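Pyrethroid hydrolase (Sphingobium faniae, PDB 5Y5R) catalyses the hydrolysis of pyrethroid pesticides, splitting the carboxylic ester of cypermethrin and both permethrin isomers into an acid and an alcohol. Local coordinates at residues L13-C18 against G40-D45; G46-V51 against I171-T176; P36-H41 against R59-I64; I6-G11 against A21-L26. One frame throughout, in Å; residues are numbered along the deposited sequence.

Contact 1: residues L13-C18 against G40-D45; sequences LNRGAC and GHTPGD. With 8NL ((2-methyl-3-phenyl-phenyl)methyl (1~{S})-3-[(~{E})-2-chloranyl-3,3,3-tris(fluoranyl)prop-1-enyl]-2,2-dimethyl-cyclopropane-1-carboxylate), chain G.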
loop_
_atom_site.group_PDB
_atom_site.type_symbol
_atom_site.label_atom_id
_atom_site.label_comp_id
_atom_site.label_asym_id
_atom_site.label_seq_id
_atom_site.Cartn_x
_atom_site.Cartn_y
_atom_site.Cartn_z
ATOM N N LEU A 13 9.124 2.825 3.542
ATOM C CA LEU A 13 10.513 2.390 3.393
ATOM C C LEU A 13 10.768 1.498 2.171
ATOM O O LEU A 13 11.883 0.958 2.037
ATOM C CB LEU A 13 10.970 1.626 4.645
ATOM C CG LEU A 13 11.209 2.504 5.862
ATOM C CD1 LEU A 13 11.486 1.650 7.079
ATOM C CD2 LEU A 13 12.381 3.376 5.576
ATOM N N ASN A 14 9.800 1.339 1.270
ATOM C CA ASN A 14 9.939 0.459 0.112
ATOM C C ASN A 14 10.032 1.265 -1.190
ATOM O O ASN A 14 9.868 2.488 -1.218
ATOM C CB ASN A 14 8.768 -0.546 0.056
ATOM C CG ASN A 14 8.981 -1.749 0.941
ATOM O OD1 ASN A 14 9.066 -1.646 2.192
ATOM N ND2 ASN A 14 9.102 -2.908 0.314
ATOM N N ARG A 15 10.293 0.553 -2.297
ATOM C CA ARG A 15 10.301 1.111 -3.644
ATOM C C ARG A 15 9.478 0.214 -4.578
ATOM O O ARG A 15 9.186 -0.934 -4.253
ATOM C CB ARG A 15 11.746 1.253 -4.167
ATOM C CG ARG A 15 12.706 1.990 -3.202
ATOM C CD ARG A 15 14.119 2.122 -3.805
ATOM N NE ARG A 15 14.131 2.851 -5.070
ATOM C CZ ARG A 15 15.119 2.812 -5.978
ATOM N NH1 ARG A 15 16.202 2.059 -5.804
ATOM N NH2 ARG A 15 15.013 3.533 -7.079
ATOM N N GLY A 16 9.151 0.723 -5.779
ATOM C CA GLY A 16 8.297 -0.038 -6.692
ATOM C C GLY A 16 8.830 -1.413 -7.051
ATOM O O GLY A 16 8.052 -2.354 -7.258
ATOM N N ALA A 17 10.149 -1.575 -7.041
ATOM C CA ALA A 17 10.774 -2.844 -7.394
ATOM C C ALA A 17 10.362 -4.005 -6.494
ATOM O O ALA A 17 10.602 -5.168 -6.862
ATOM C CB ALA A 17 12.302 -2.694 -7.377
ATOM N N CYS A 18 9.792 -3.738 -5.314
ATOM C CA CYS A 18 9.365 -4.847 -4.468
ATOM C C CYS A 18 8.304 -5.707 -5.124
ATOM O O CYS A 18 8.146 -6.860 -4.727
ATOM C CB CYS A 18 8.827 -4.367 -3.106
ATOM S SG CYS A 18 7.208 -3.534 -3.090
ATOM N N GLY A 40 10.354 10.874 -2.989
ATOM C CA GLY A 40 11.270 10.596 -1.901
ATOM C C GLY A 40 11.757 9.169 -1.856
ATOM O O GLY A 40 12.547 8.824 -0.975
ATOM N N HIS A 41 11.280 8.307 -2.748
ATOM C CA HIS A 41 11.638 6.898 -2.699
ATOM C C HIS A 41 12.642 6.505 -3.777
ATOM O O HIS A 41 12.863 5.306 -4.001
ATOM C CB HIS A 41 10.359 6.045 -2.773
ATOM C CG HIS A 41 9.535 6.104 -1.525
ATOM N ND1 HIS A 41 9.556 5.110 -0.572
ATOM C CD2 HIS A 41 8.764 7.091 -1.018
ATOM C CE1 HIS A 41 8.788 5.460 0.444
ATOM N NE2 HIS A 41 8.292 6.654 0.197
ATOM N N THR A 42 13.275 7.467 -4.437
ATOM C CA THR A 42 14.304 7.154 -5.428
ATOM C C THR A 42 15.650 7.721 -4.999
ATOM O O THR A 42 15.784 8.952 -4.887
ATOM C CB THR A 42 13.870 7.693 -6.786
ATOM O OG1 THR A 42 12.526 7.258 -7.031
ATOM C CG2 THR A 42 14.800 7.207 -7.891
ATOM N N PRO A 43 16.639 6.882 -4.704
ATOM C CA PRO A 43 17.936 7.385 -4.222
ATOM C C PRO A 43 18.470 8.507 -5.098
ATOM O O PRO A 43 18.514 8.396 -6.318
ATOM C CB PRO A 43 18.825 6.147 -4.287
ATOM C CG PRO A 43 17.865 4.999 -4.040
ATOM C CD PRO A 43 16.564 5.416 -4.668
ATOM N N GLY A 44 18.784 9.628 -4.483
ATOM C CA GLY A 44 19.232 10.777 -5.208
ATOM C C GLY A 44 18.160 11.824 -5.437
ATOM O O GLY A 44 18.464 12.878 -5.906
ATOM N N ASP A 45 16.909 11.548 -5.099
ATOM C CA ASP A 45 15.821 12.503 -5.282
ATOM C C ASP A 45 15.563 13.481 -4.152
ATOM O O ASP A 45 14.769 14.360 -4.291
ATOM C CB ASP A 45 14.506 11.804 -5.661
ATOM C CG ASP A 45 13.722 11.220 -4.459
ATOM O OD1 ASP A 45 14.091 11.374 -3.323
ATOM O OD2 ASP A 45 12.705 10.591 -4.704
HETATM C C 8NL G . 8.971 -1.111 6.361
HETATM C C8 8NL G . 12.580 -2.609 5.268
HETATM C C9 8NL G . 13.856 -2.327 5.747
HETATM C C10 8NL G . 14.105 -2.315 7.113
HETATM C C11 8NL G . 13.030 -2.596 7.953
HETATM C C12 8NL G . 11.759 -2.878 7.453
HETATM C C13 8NL G . 6.448 -1.975 4.895
HETATM O O 8NL G . 5.802 -1.712 6.164
HETATM CL CL 8NL G . 3.578 1.453 12.173
HETATM C C21 8NL G . 3.974 1.115 10.486
HETATM C C22 8NL G . 5.362 1.473 10.010
HETATM F F2 8NL G . 6.051 0.353 9.876
HETATM F F1 8NL G . 5.366 2.146 8.876
HETATM F F 8NL G . 5.911 2.231 10.936
HETATM C C20 8NL G . 3.077 0.518 9.701
HETATM C C16 8NL G . 3.365 0.240 8.241
HETATM C C17 8NL G . 2.286 -0.732 7.776
HETATM C C18 8NL G . 1.551 0.396 7.066
HETATM C C19 8NL G . 1.500 -1.378 8.928
HETATM C C15 8NL G . 3.791 -1.114 7.683
HETATM C C14 8NL G . 4.556 -0.918 6.371
HETATM O O1 8NL G . 4.178 -0.079 5.551
HETATM C C2 8NL G . 7.781 -2.741 4.892
HETATM C C3 8NL G . 7.810 -3.900 4.127
HETATM C C4 8NL G . 8.951 -4.695 4.029
HETATM C C5 8NL G . 10.123 -4.314 4.676
HETATM C C6 8NL G . 10.156 -3.165 5.457
HETATM C C1 8NL G . 8.980 -2.369 5.554
HETATM C C7 8NL G . 11.503 -2.872 6.097
#

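Contact 2: residues G46-V51 against I171-T176; sequences GGHLSV and IQTQST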
loop_
_atom_site.group_PDB
_atom_site.type_symbol
_atom_site.label_atom_id
_atom_site.label_comp_id
_atom_site.label_asym_id
_atom_site.label_seq_id
_atom_site.Cartn_x
_atom_site.Cartn_y
_atom_site.Cartn_z
ATOM N N GLY A 46 16.232 13.293 -3.039
ATOM C CA GLY A 46 16.031 14.165 -1.913
ATOM C C GLY A 46 15.586 13.462 -0.668
ATOM O O GLY A 46 15.851 13.909 0.399
ATOM N N GLY A 47 14.904 12.349 -0.806
ATOM C CA GLY A 47 14.542 11.646 0.399
ATOM C C GLY A 47 13.388 12.316 1.125
ATOM O O GLY A 47 12.714 13.224 0.606
ATOM N N HIS A 48 13.249 11.941 2.399
ATOM C CA HIS A 48 11.997 12.173 3.122
ATOM C C HIS A 48 11.660 13.651 3.288
ATOM O O HIS A 48 10.484 14.011 3.254
ATOM C CB HIS A 48 12.054 11.520 4.505
ATOM C CG HIS A 48 13.031 12.157 5.449
ATOM N ND1 HIS A 48 14.394 12.026 5.322
ATOM C CD2 HIS A 48 12.831 12.930 6.544
ATOM C CE1 HIS A 48 14.994 12.685 6.298
ATOM N NE2 HIS A 48 14.067 13.243 7.051
ATOM N N LEU A 49 12.652 14.525 3.459
ATOM C CA LEU A 49 12.302 15.923 3.700
ATOM C C LEU A 49 11.792 16.635 2.461
ATOM O O LEU A 49 11.265 17.751 2.576
ATOM C CB LEU A 49 13.475 16.697 4.306
ATOM C CG LEU A 49 13.964 16.265 5.689
ATOM C CD1 LEU A 49 15.240 17.019 6.058
ATOM C CD2 LEU A 49 12.910 16.487 6.751
ATOM N N SER A 50 11.987 16.054 1.279
ATOM C CA SER A 50 11.493 16.671 0.052
ATOM C C SER A 50 9.987 16.534 -0.112
ATOM O O SER A 50 9.373 17.318 -0.837
ATOM C CB SER A 50 12.215 16.048 -1.151
ATOM O OG SER A 50 11.788 14.701 -1.350
ATOM N N VAL A 51 9.358 15.595 0.571
ATOM C CA VAL A 51 7.922 15.440 0.391
ATOM C C VAL A 51 7.205 16.603 1.064
ATOM O O VAL A 51 7.265 16.765 2.286
ATOM C CB VAL A 51 7.447 14.106 0.958
ATOM C CG1 VAL A 51 5.961 13.965 0.702
ATOM C CG2 VAL A 51 8.255 12.979 0.345
ATOM N N ILE A 171 14.291 1.979 0.797
ATOM C CA ILE A 171 14.959 3.252 1.063
ATOM C C ILE A 171 15.343 3.297 2.545
ATOM O O ILE A 171 14.989 2.421 3.334
ATOM C CB ILE A 171 14.106 4.485 0.670
ATOM C CG1 ILE A 171 12.732 4.418 1.313
ATOM C CG2 ILE A 171 13.961 4.651 -0.828
ATOM C CD1 ILE A 171 11.978 5.725 1.231
ATOM N N GLN A 172 16.104 4.331 2.909
ATOM C CA GLN A 172 16.638 4.455 4.261
ATOM C C GLN A 172 15.733 5.237 5.199
ATOM O O GLN A 172 15.731 4.950 6.403
ATOM C CB GLN A 172 18.014 5.149 4.235
ATOM C CG GLN A 172 19.132 4.272 3.692
ATOM C CD GLN A 172 19.257 2.936 4.422
ATOM O OE1 GLN A 172 19.803 2.877 5.535
ATOM N NE2 GLN A 172 18.740 1.871 3.821
ATOM N N THR A 173 15.053 6.279 4.698
ATOM C CA THR A 173 14.242 7.173 5.519
ATOM C C THR A 173 12.905 7.514 4.859
ATOM O O THR A 173 12.862 7.992 3.720
ATOM C CB THR A 173 15.002 8.477 5.854
ATOM O OG1 THR A 173 16.248 8.165 6.489
ATOM C CG2 THR A 173 14.200 9.299 6.835
ATOM N N GLN A 174 11.827 7.345 5.624
ATOM C CA GLN A 174 10.452 7.497 5.171
ATOM C C GLN A 174 9.837 8.786 5.702
ATOM O O GLN A 174 9.995 9.098 6.887
ATOM C CB GLN A 174 9.618 6.322 5.676
ATOM C CG GLN A 174 8.149 6.624 5.581
ATOM C CD GLN A 174 7.640 6.420 4.171
ATOM O OE1 GLN A 174 8.079 5.503 3.464
ATOM N NE2 GLN A 174 6.792 7.323 3.721
ATOM N N SER A 175 9.056 9.484 4.872
ATOM C CA SER A 175 8.369 10.703 5.305
ATOM C C SER A 175 7.143 10.384 6.164
ATOM O O SER A 175 6.433 9.410 5.929
ATOM C CB SER A 175 7.924 11.532 4.105
ATOM O OG SER A 175 7.060 12.583 4.522
ATOM N N THR A 176 6.909 11.197 7.188
ATOM C CA THR A 176 5.744 10.958 8.039
ATOM C C THR A 176 4.468 11.561 7.458
ATOM O O THR A 176 3.390 11.396 8.048
ATOM C CB THR A 176 6.020 11.483 9.447
ATOM O OG1 THR A 176 6.259 12.890 9.372
ATOM C CG2 THR A 176 7.210 10.761 10.091
HETATM O O HOH W 1 8.329 15.320 4.628
#

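Contact 3: residues P36-H41 against R59-I64; sequences PDLTGH and RPVADI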
loop_
_atom_site.group_PDB
_atom_site.type_symbol
_atom_site.label_atom_id
_atom_site.label_comp_id
_atom_site.label_asym_id
_atom_site.label_seq_id
_atom_site.Cartn_x
_atom_site.Cartn_y
_atom_site.Cartn_z
ATOM N N PRO A 36 5.620 2.413 -9.609
ATOM C CA PRO A 36 6.492 3.584 -9.483
ATOM C C PRO A 36 7.005 3.794 -8.069
ATOM O O PRO A 36 6.443 3.298 -7.097
ATOM C CB PRO A 36 5.582 4.745 -9.893
ATOM C CG PRO A 36 4.183 4.259 -9.474
ATOM C CD PRO A 36 4.184 2.772 -9.685
ATOM N N ASP A 37 8.152 4.466 -7.984
ATOM C CA ASP A 37 8.596 5.058 -6.725
ATOM C C ASP A 37 7.740 6.281 -6.382
ATOM O O ASP A 37 7.584 7.194 -7.196
ATOM C CB ASP A 37 10.066 5.463 -6.843
ATOM C CG ASP A 37 11.018 4.280 -6.932
ATOM O OD1 ASP A 37 10.655 3.129 -6.562
ATOM O OD2 ASP A 37 12.148 4.497 -7.428
ATOM N N LEU A 38 7.188 6.326 -5.175
ATOM C CA LEU A 38 6.558 7.576 -4.787
ATOM C C LEU A 38 7.662 8.617 -4.541
ATOM O O LEU A 38 8.851 8.324 -4.647
ATOM C CB LEU A 38 5.633 7.371 -3.572
ATOM C CG LEU A 38 4.361 6.530 -3.806
ATOM C CD1 LEU A 38 3.423 6.463 -2.583
ATOM C CD2 LEU A 38 3.579 7.101 -4.938
ATOM N N THR A 39 7.255 9.863 -4.343
ATOM C CA THR A 39 8.220 10.934 -4.143
ATOM C C THR A 39 9.036 10.675 -2.886
ATOM O O THR A 39 8.502 10.234 -1.863
ATOM C CB THR A 39 7.496 12.276 -4.072
ATOM O OG1 THR A 39 6.804 12.484 -5.307
ATOM C CG2 THR A 39 8.458 13.422 -3.817
ATOM N N GLY A 40 10.354 10.874 -2.989
ATOM C CA GLY A 40 11.270 10.596 -1.901
ATOM C C GLY A 40 11.757 9.169 -1.856
ATOM O O GLY A 40 12.547 8.824 -0.975
ATOM N N HIS A 41 11.280 8.307 -2.748
ATOM C CA HIS A 41 11.638 6.898 -2.699
ATOM C C HIS A 41 12.642 6.505 -3.777
ATOM O O HIS A 41 12.863 5.306 -4.001
ATOM C CB HIS A 41 10.359 6.045 -2.773
ATOM C CG HIS A 41 9.535 6.104 -1.525
ATOM N ND1 HIS A 41 9.556 5.110 -0.572
ATOM C CD2 HIS A 41 8.764 7.091 -1.018
ATOM C CE1 HIS A 41 8.788 5.460 0.444
ATOM N NE2 HIS A 41 8.292 6.654 0.197
ATOM N N ARG A 59 2.350 12.178 -6.717
ATOM C CA ARG A 59 2.348 12.750 -8.061
ATOM C C ARG A 59 2.913 11.808 -9.124
ATOM O O ARG A 59 2.422 11.826 -10.263
ATOM C CB ARG A 59 3.115 14.087 -8.046
ATOM C CG ARG A 59 3.016 14.911 -9.332
ATOM C CD ARG A 59 3.185 16.396 -9.033
ATOM N NE ARG A 59 4.519 16.804 -8.591
ATOM C CZ ARG A 59 4.746 17.900 -7.865
ATOM N NH1 ARG A 59 3.720 18.669 -7.475
ATOM N NH2 ARG A 59 5.988 18.219 -7.508
ATOM N N PRO A 60 3.866 10.925 -8.810
ATOM C CA PRO A 60 4.244 9.921 -9.814
ATOM C C PRO A 60 3.097 9.040 -10.284
ATOM O O PRO A 60 3.144 8.562 -11.416
ATOM C CB PRO A 60 5.335 9.111 -9.106
ATOM C CG PRO A 60 5.943 10.064 -8.157
ATOM C CD PRO A 60 4.857 10.989 -7.716
ATOM N N VAL A 61 2.091 8.772 -9.451
ATOM C CA VAL A 61 0.944 7.995 -9.914
ATOM C C VAL A 61 -0.014 8.860 -10.706
ATOM O O VAL A 61 -0.495 8.451 -11.770
ATOM C CB VAL A 61 0.232 7.343 -8.724
ATOM C CG1 VAL A 61 -1.084 6.699 -9.177
ATOM C CG2 VAL A 61 1.172 6.359 -8.052
ATOM N N ALA A 62 -0.256 10.089 -10.240
ATOM C CA ALA A 62 -1.136 10.984 -10.975
ATOM C C ALA A 62 -0.612 11.171 -12.390
ATOM O O ALA A 62 -1.395 11.241 -13.345
ATOM C CB ALA A 62 -1.257 12.330 -10.258
ATOM N N ASP A 63 0.721 11.225 -12.534
ATOM C CA ASP A 63 1.346 11.262 -13.853
ATOM C C ASP A 63 0.969 10.042 -14.692
ATOM O O ASP A 63 0.642 10.177 -15.874
ATOM C CB ASP A 63 2.868 11.335 -13.729
ATOM C CG ASP A 63 3.367 12.570 -12.976
ATOM O OD1 ASP A 63 2.644 13.593 -12.898
ATOM O OD2 ASP A 63 4.522 12.521 -12.494
ATOM N N ILE A 64 1.039 8.837 -14.108
ATOM C CA ILE A 64 0.744 7.631 -14.878
ATOM C C ILE A 64 -0.721 7.627 -15.285
ATOM O O ILE A 64 -1.060 7.423 -16.456
ATOM C CB ILE A 64 1.082 6.358 -14.076
ATOM C CG1 ILE A 64 2.589 6.159 -13.918
ATOM C CG2 ILE A 64 0.501 5.096 -14.809
ATOM C CD1 ILE A 64 2.929 5.000 -13.019
#

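Contact 4: residues I6-G11 against A21-L26; sequences IILIHG and AVVPLL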
loop_
_atom_site.group_PDB
_atom_site.type_symbol
_atom_site.label_atom_id
_atom_site.label_comp_id
_atom_site.label_asym_id
_atom_site.label_seq_id
_atom_site.Cartn_x
_atom_site.Cartn_y
_atom_site.Cartn_z
ATOM N N ILE A 6 -2.789 -1.233 -14.475
ATOM C CA ILE A 6 -2.800 -1.554 -13.052
ATOM C C ILE A 6 -1.579 -0.884 -12.446
ATOM O O ILE A 6 -0.463 -1.046 -12.960
ATOM C CB ILE A 6 -2.776 -3.075 -12.792
ATOM C CG1 ILE A 6 -4.035 -3.746 -13.323
ATOM C CG2 ILE A 6 -2.654 -3.398 -11.310
ATOM C CD1 ILE A 6 -4.018 -5.255 -13.143
ATOM N N ILE A 7 -1.785 -0.145 -11.354
ATOM C CA ILE A 7 -0.709 0.603 -10.705
ATOM C C ILE A 7 -0.541 0.032 -9.296
ATOM O O ILE A 7 -1.502 0.021 -8.517
ATOM C CB ILE A 7 -1.005 2.112 -10.678
ATOM C CG1 ILE A 7 -1.237 2.655 -12.098
ATOM C CG2 ILE A 7 0.108 2.890 -9.903
ATOM C CD1 ILE A 7 -1.751 4.068 -12.160
ATOM N N LEU A 8 0.636 -0.544 -9.022
ATOM C CA LEU A 8 0.975 -1.138 -7.725
ATOM C C LEU A 8 1.833 -0.148 -6.955
ATOM O O LEU A 8 2.932 0.215 -7.419
ATOM C CB LEU A 8 1.754 -2.448 -7.861
ATOM C CG LEU A 8 1.295 -3.422 -8.957
ATOM C CD1 LEU A 8 2.190 -4.621 -9.053
ATOM C CD2 LEU A 8 -0.184 -3.777 -8.714
ATOM N N ILE A 9 1.364 0.255 -5.776
ATOM C CA ILE A 9 2.022 1.286 -4.981
ATOM C C ILE A 9 2.578 0.680 -3.695
ATOM O O ILE A 9 1.833 0.099 -2.901
ATOM C CB ILE A 9 1.066 2.450 -4.703
ATOM C CG1 ILE A 9 0.700 3.121 -6.030
ATOM C CG2 ILE A 9 1.713 3.415 -3.711
ATOM C CD1 ILE A 9 -0.491 4.039 -5.997
ATOM N N HIS A 10 3.883 0.850 -3.480
ATOM C CA HIS A 10 4.610 0.318 -2.338
ATOM C C HIS A 10 4.222 1.056 -1.055
ATOM O O HIS A 10 3.613 2.133 -1.090
ATOM C CB HIS A 10 6.122 0.470 -2.548
ATOM C CG HIS A 10 6.575 1.902 -2.623
ATOM N ND1 HIS A 10 6.613 2.729 -1.514
ATOM C CD2 HIS A 10 7.005 2.656 -3.671
ATOM C CE1 HIS A 10 7.055 3.926 -1.878
ATOM N NE2 HIS A 10 7.290 3.912 -3.181
ATOM N N GLY A 11 4.589 0.460 0.076
ATOM C CA GLY A 11 4.411 1.047 1.408
ATOM C C GLY A 11 5.662 1.685 2.012
ATOM O O GLY A 11 6.654 1.959 1.328
ATOM N N ALA A 21 8.066 -9.570 -8.653
ATOM C CA ALA A 21 7.573 -10.905 -8.970
ATOM C C ALA A 21 6.151 -10.887 -9.520
ATOM O O ALA A 21 5.748 -11.819 -10.218
ATOM C CB ALA A 21 7.629 -11.788 -7.725
ATOM N N VAL A 22 5.423 -9.804 -9.298
ATOM C CA VAL A 22 4.032 -9.708 -9.685
ATOM C C VAL A 22 3.844 -9.053 -11.051
ATOM O O VAL A 22 2.918 -9.409 -11.785
ATOM C CB VAL A 22 3.299 -8.940 -8.560
ATOM C CG1 VAL A 22 1.840 -8.840 -8.833
ATOM C CG2 VAL A 22 3.484 -9.691 -7.256
ATOM N N VAL A 23 4.707 -8.112 -11.422
ATOM C CA VAL A 23 4.474 -7.312 -12.620
ATOM C C VAL A 23 4.319 -8.156 -13.891
ATOM O O VAL A 23 3.284 -8.045 -14.572
ATOM C CB VAL A 23 5.585 -6.267 -12.769
ATOM C CG1 VAL A 23 5.553 -5.675 -14.161
ATOM C CG2 VAL A 23 5.401 -5.189 -11.692
ATOM N N PRO A 24 5.279 -9.019 -14.243
ATOM C CA PRO A 24 5.103 -9.826 -15.457
ATOM C C PRO A 24 3.874 -10.719 -15.427
ATOM O O PRO A 24 3.280 -10.956 -16.492
ATOM C CB PRO A 24 6.399 -10.645 -15.521
ATOM C CG PRO A 24 6.908 -10.675 -14.098
ATOM C CD PRO A 24 6.563 -9.332 -13.576
ATOM N N LEU A 25 3.458 -11.207 -14.246
ATOM C CA LEU A 25 2.287 -12.086 -14.204
ATOM C C LEU A 25 1.018 -11.348 -14.609
ATOM O O LEU A 25 0.193 -11.890 -15.359
ATOM C CB LEU A 25 2.116 -12.705 -12.822
ATOM C CG LEU A 25 3.312 -13.557 -12.409
ATOM C CD1 LEU A 25 3.146 -14.051 -10.984
ATOM C CD2 LEU A 25 3.543 -14.679 -13.396
ATOM N N LEU A 26 0.845 -10.113 -14.141
ATOM C CA LEU A 26 -0.293 -9.302 -14.575
ATOM C C LEU A 26 -0.154 -8.886 -16.044
ATOM O O LEU A 26 -1.156 -8.810 -16.769
ATOM C CB LEU A 26 -0.442 -8.080 -13.652
ATOM C CG LEU A 26 -0.811 -8.352 -12.181
ATOM C CD1 LEU A 26 -0.672 -7.107 -11.302
ATOM C CD2 LEU A 26 -2.213 -8.871 -12.074
#

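Contact 1: residues L13-C18 against G40-D45
In this alpha/beta-hydrolase fold the loop after strand 3-9, which lines the ligand pocket, meets the loop after strand 32-34, chiefly where the His-41 ring meets the backbone of Asn-14 and Arg-15 reaches the backbone of His-41. His-41 donates through ND1 to the carbonyl Asn-14 O at 2.7 Å. The donor stands almost in line with that C=O (165° at the oxygen), although the oxygen sits 25° out of the imidazole plane, so the bond is short but bent, with 140° at the hydrogen. NE2 of the same ring is bonded to Tyr-57, and two polar partners thus fix its rotation.

Arg-15 reaches the other way. Its chain, bent at chi3, brings NE to His-41 O at 3.0 Å, a weak bond with a poor angle. The guanidinium then lies with one face on Pro-43, whose CD stands 3.2 Å above the plane over its centre, while Thr-42 CG2 comes obliquely to Arg-15 NH2 at 3.8 Å. The main partner of the charge is Asp-37, which forms a salt bridge with NH2 and also accepts from Thr-42 OG1. A type II turn from Thr-42 to Asp-45 shapes this side, and Asp-45 OD2 takes Thr-42 N at 3.2 Å from above the carboxylate plane.

Beyond the held backbone, Leu-13 CB packs 3.8 Å from the methyl carbon C of the bound pyrethroid 8NL. The ligand is also hydrogen-bonded to Ser-78, His-230 and Ala-12 N. Loops that follow the C-terminal ends of the parallel strands, here with Leu-13 and Asn-14 in the ligand pocket, are where alpha/beta hydrolases build their active site.

Contact 2: residues G46-V51 against I171-T176
The imidazole of His-48 lies under the methyl of Thr-173, a CH-pi contact that joins the loop between strand 32-34 and helix 54-57 to the edge strand 174-175 of the small antiparallel sheet. Thr-173 CG2 sits 3.4 Å from the ring centroid and 24° off the ring normal, over the face but shifted toward the rim at ND1. Leu-49 CG covers the opposite face, so the ring is sandwiched between aliphatic groups. With chi1 at 68°, His-48 CG stands between its own backbone N and carbonyl carbon, which turns a face of the ring to the Thr-173 methyl, while CB rests 3.6 Å from Ser-175 N. At its far end NE2 is hydrogen-bonded to Asp-136, a second restraint on the rotation of the ring.

The backbones come close here, with 4.5 Å between the CA atoms of His-48 and Ser-175. Val-51 packs beside the latter, its CG2 lying 4.0 Å from Ser-175 CB. Polar joining across the contact is left to water. Ser-175 OG, itself bonded to Val-177 N, donates to a single water at 3.0 Å, and that water gives its own hydrogens to His-48 O, at 2.9 Å, and Val-51 O.

Contact 3: residues P36-H41 against R59-I64
Pro-60, in the first turn of helix 59-67, sets CG and CD of its ring against Asp-37 O and the hydroxyl of Thr-39: CG lies 3.4 Å from Asp-37 O, and CD lies 3.4 Å from Thr-39 OG1, whose side chain crosses it at about a right angle. Deeper in, the contact is wholly aliphatic. Pro-36 CG fits between two residues three positions apart on the helix, 3.9 Å from Val-61 CG2 and 3.8 Å from Ile-64 CD1. Leu-38 meets Val-61 at a slant, with CD2 4.0 Å from the same Val-61 methyl. That methyl is shared because chi1 of 172° places Val-61 CG1 away from the backbone N and leaves CG2 facing the loop.

The second shell explains the position of the loop. Thr-39 OG1 is hydrogen-bonded to His-56 O in the preceding short helix 54-57, and a type II turn from Leu-38 to His-41 closes with His-41 N to Leu-38 O at 3.1 Å. Leu-38 N is bonded to His-10 NE2. Farther in, toward the sheet, Val-61 and Ile-64 touch Ile-7 of strand 3-9, and Val-61 also meets Leu-87 of helix 80-90. Such packing of a helix against the parallel sheet and a loop leaving its edge strand belongs to the alpha/beta-hydrolase core.

Contact 4: residues I6-G11 against A21-L26
This is a buried, purely aliphatic helix-on-sheet contact inside the beta-alpha-beta unit formed by strand 3-9, helix 23-28 and strand 32-34, with Leu-8 and Ile-6 of the strand meeting Leu-26, Val-22 and Val-23. The spacing of the backbones is the first evidence: the CA atoms of Ile-6 and Leu-26 are 8.3 Å apart, and those of Leu-8 and Val-23 are 8.6 Å apart, leaving room for one layer of interlocking branches.

Leu-8 supplies both methyls. Its CD1 comes 4.2 Å from Val-22 CG1 and lies equally near Val-23 CG2, which it meets at a slant, while its CD2 faces Leu-26 CD1, also at 4.2 Å. The Leu-8 side chain therefore enters among three side chains spread over about one helical turn. Leu-26 divides its branches in turn, for its other methyl, CD2, touches Ile-6 CD1 at 4.2 Å, the two side chains crossing near a right angle. Ile-6 reaches it with an extended chain: chi2 of 177° carries CD1 outward to the helix.

The alternation of the strand gives the other half of the evidence. Ile-6 and Leu-8 point toward this helix, whereas Ile-7 and Ile-9 pack on Val-61 of helix 59-67. Val-23 and Leu-26 also touch Val-33 of strand 32-34, so the helix spans both neighbouring strands, and Val-22 meets Pro-237 at the start of helix 237-249. A parallel sheet sandwiched between helices, with successive residues of one strand serving its two layers, is the central feature of the alpha/beta-hydrolase fold.

Overall arrangement
Contact 4 is the most buried and the most uniform of the four, made of aliphatic branches alone between strand 3-9 and its following helix. Contact 3 serves the layer of helix 59-67 with similar apolar packing, but only partly buried and edged by polar loop atoms. Toward the ligand the chemistry changes: contact 1 is a partly buried loop pair held by hydrogen bonds and a guanidinium over proline, and contact 2 is a buried pair joined by CH-pi packing and one water. Contacts 1 and 3 share Gly-40 and His-41. Side-chain-to-backbone hydrogen bonds tie contact 4 to contact 3 (His-10 to Leu-38) and contact 2 to contact 1 (Gln-174 to Leu-13).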